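Local coordinates for protein leucyl-tRNA synthetase subunit alpha (PDB 3O0A) that probably clears wrong amino acids from tRNA(Leu) by hydrolysing the aminoacyl ester, as the CP1 editing domain of a leucyl-tRNA synthetase, at residues F51-V56 / A138-P143. Numbering follows the deposited sequence.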
loop_
_atom_site.group_PDB
_atom_site.type_symbol
_atom_site.label_atom_id
_atom_site.label_comp_id
_atom_site.label_asym_id
_atom_site.label_seq_id
_atom_site.Cartn_x
_atom_site.Cartn_y
_atom_site.Cartn_z
ATOM N N PHE A 51 -6.585 2.299 -8.471
ATOM C CA PHE A 51 -7.328 3.491 -8.055
ATOM C C PHE A 51 -8.075 3.250 -6.745
ATOM O O PHE A 51 -8.511 4.200 -6.093
ATOM C CB PHE A 51 -8.291 3.959 -9.148
ATOM C CG PHE A 51 -7.604 4.601 -10.328
ATOM C CD1 PHE A 51 -7.054 3.818 -11.341
ATOM C CD2 PHE A 51 -7.524 5.997 -10.432
ATOM C CE1 PHE A 51 -6.416 4.407 -12.451
ATOM C CE2 PHE A 51 -6.900 6.604 -11.540
ATOM C CZ PHE A 51 -6.336 5.805 -12.552
ATOM N N GLY A 52 -8.208 1.981 -6.365
ATOM C CA GLY A 52 -8.943 1.599 -5.159
ATOM C C GLY A 52 -8.059 1.406 -3.949
ATOM O O GLY A 52 -8.539 1.010 -2.888
ATOM N N ALA A 53 -6.766 1.700 -4.097
ATOM C CA ALA A 53 -5.841 1.586 -2.971
ATOM C C ALA A 53 -6.153 2.668 -1.949
ATOM O O ALA A 53 -6.122 3.858 -2.263
ATOM C CB ALA A 53 -4.370 1.655 -3.442
ATOM N N THR A 54 -6.501 2.247 -0.737
ATOM C CA THR A 54 -6.837 3.209 0.325
ATOM C C THR A 54 -5.820 3.217 1.463
ATOM O O THR A 54 -5.935 4.019 2.408
ATOM C CB THR A 54 -8.251 2.968 0.881
ATOM O OG1 THR A 54 -8.322 1.665 1.467
ATOM C CG2 THR A 54 -9.293 3.080 -0.228
ATOM N N PHE A 55 -4.856 2.294 1.388
ATOM C CA PHE A 55 -3.698 2.286 2.279
ATOM C C PHE A 55 -2.606 1.380 1.720
ATOM O O PHE A 55 -2.844 0.629 0.761
ATOM C CB PHE A 55 -4.083 1.914 3.740
ATOM C CG PHE A 55 -4.731 0.562 3.910
ATOM C CD1 PHE A 55 -6.075 0.356 3.585
ATOM C CD2 PHE A 55 -4.019 -0.484 4.493
ATOM C CE1 PHE A 55 -6.678 -0.888 3.787
ATOM C CE2 PHE A 55 -4.614 -1.732 4.699
ATOM C CZ PHE A 55 -5.946 -1.933 4.340
ATOM N N VAL A 56 -1.407 1.515 2.286
ATOM C CA VAL A 56 -0.247 0.722 1.919
ATOM C C VAL A 56 0.212 -0.022 3.161
ATOM O O VAL A 56 0.180 0.542 4.257
ATOM C CB VAL A 56 0.877 1.653 1.385
ATOM C CG1 VAL A 56 2.206 0.912 1.196
ATOM C CG2 VAL A 56 0.430 2.310 0.071
ATOM N N ALA A 138 6.077 -5.007 0.299
ATOM C CA ALA A 138 5.101 -3.941 0.528
ATOM C C ALA A 138 3.974 -4.113 -0.471
ATOM O O ALA A 138 4.205 -4.460 -1.638
ATOM C CB ALA A 138 5.730 -2.582 0.360
ATOM N N ILE A 139 2.751 -3.895 -0.010
ATOM C CA ILE A 139 1.595 -4.068 -0.888
ATOM C C ILE A 139 0.719 -2.819 -0.885
ATOM O O ILE A 139 0.692 -2.058 0.096
ATOM C CB ILE A 139 0.760 -5.336 -0.507
ATOM C CG1 ILE A 139 0.179 -5.218 0.909
ATOM C CG2 ILE A 139 1.615 -6.614 -0.652
ATOM C CD1 ILE A 139 -1.007 -6.165 1.182
ATOM N N MET A 140 0.012 -2.608 -1.991
ATOM C CA MET A 140 -1.116 -1.692 -1.971
ATOM C C MET A 140 -2.343 -2.440 -1.485
ATOM O O MET A 140 -2.560 -3.619 -1.826
ATOM C CB MET A 140 -1.358 -1.061 -3.337
ATOM C CG MET A 140 -1.906 -2.016 -4.379
ATOM S SD MET A 140 -2.002 -1.160 -5.956
ATOM C CE MET A 140 -3.109 -2.287 -6.803
ATOM N N CYS A 141 -3.136 -1.770 -0.658
ATOM C CA CYS A 141 -4.284 -2.425 -0.071
ATOM C C CYS A 141 -5.592 -1.862 -0.602
ATOM O O CYS A 141 -5.836 -0.660 -0.555
ATOM C CB CYS A 141 -4.207 -2.356 1.454
ATOM S SG CYS A 141 -2.692 -3.114 2.095
ATOM N N VAL A 142 -6.422 -2.769 -1.104
ATOM C CA VAL A 142 -7.656 -2.433 -1.794
ATOM C C VAL A 142 -8.755 -3.250 -1.093
ATOM O O VAL A 142 -9.138 -4.333 -1.558
ATOM C CB VAL A 142 -7.567 -2.765 -3.301
ATOM C CG1 VAL A 142 -8.849 -2.347 -4.053
ATOM C CG2 VAL A 142 -6.328 -2.090 -3.925
ATOM N N PRO A 143 -9.250 -2.742 0.049
ATOM C CA PRO A 143 -10.219 -3.519 0.827
ATOM C C PRO A 143 -11.489 -3.905 0.072
ATOM O O PRO A 143 -12.090 -4.928 0.392
ATOM C CB PRO A 143 -10.580 -2.607 2.005
ATOM C CG PRO A 143 -9.638 -1.495 1.986
ATOM C CD PRO A 143 -8.923 -1.447 0.673
#
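The ring of F55 lies flat against C141, whose CB stands over the ring centre, 3.4 Å from the F55 centroid and 14° off its normal, a CH-pi contact. C141 SG reaches the same ring obliquely, 3.5 Å from F55 CE2, as a sulfur-aromatic contact. The F55 ring arrives there because CG sits between the backbone N and the carbonyl carbon (chi1 59°), folding the phenyl over the neighbouring strand. P143 meets this ring differently: its CG comes to the edge, near the ring plane, 3.5 Å from F55 CE1. The same CG-CD side of the proline also meets T54, with P143 CD 3.3 Å from T54 OG1; that hydroxyl is hydrogen-bonded to the carbonyl of P159. The backbones pair antiparallel where strand 55-58 and the loop before it run beside strand 138-141, an outer strand of a mixed four-stranded sheet. C141 N donates to F55 O at 2.8 Å, and T54 N returns a bond to C141 O at 3.0 Å. C141 O also receives the CA-H of A53, so two neighbouring residues converge on one oxygen. Away from the ring, A53 CB packs against M140 CB at 4.1 Å and V142 CG2, while V142 CG1 rests on the carbonyl of G52. Helix 147-156 adds A153 against both F55 and P143, and its D149 accepts the V142 N-H. Losing the phenyl to an alanine at F55 is likely to leave C141 CB and SG and P143 CG without their aromatic partner and open a gap beside A153. The buried backbone polar groups of C141 are thus satisfied from the facing segment, while its side chain is held by dispersion and weak sulfur-pi attraction; F55 and P143 carry the packing from the sheet on to helix 147-156.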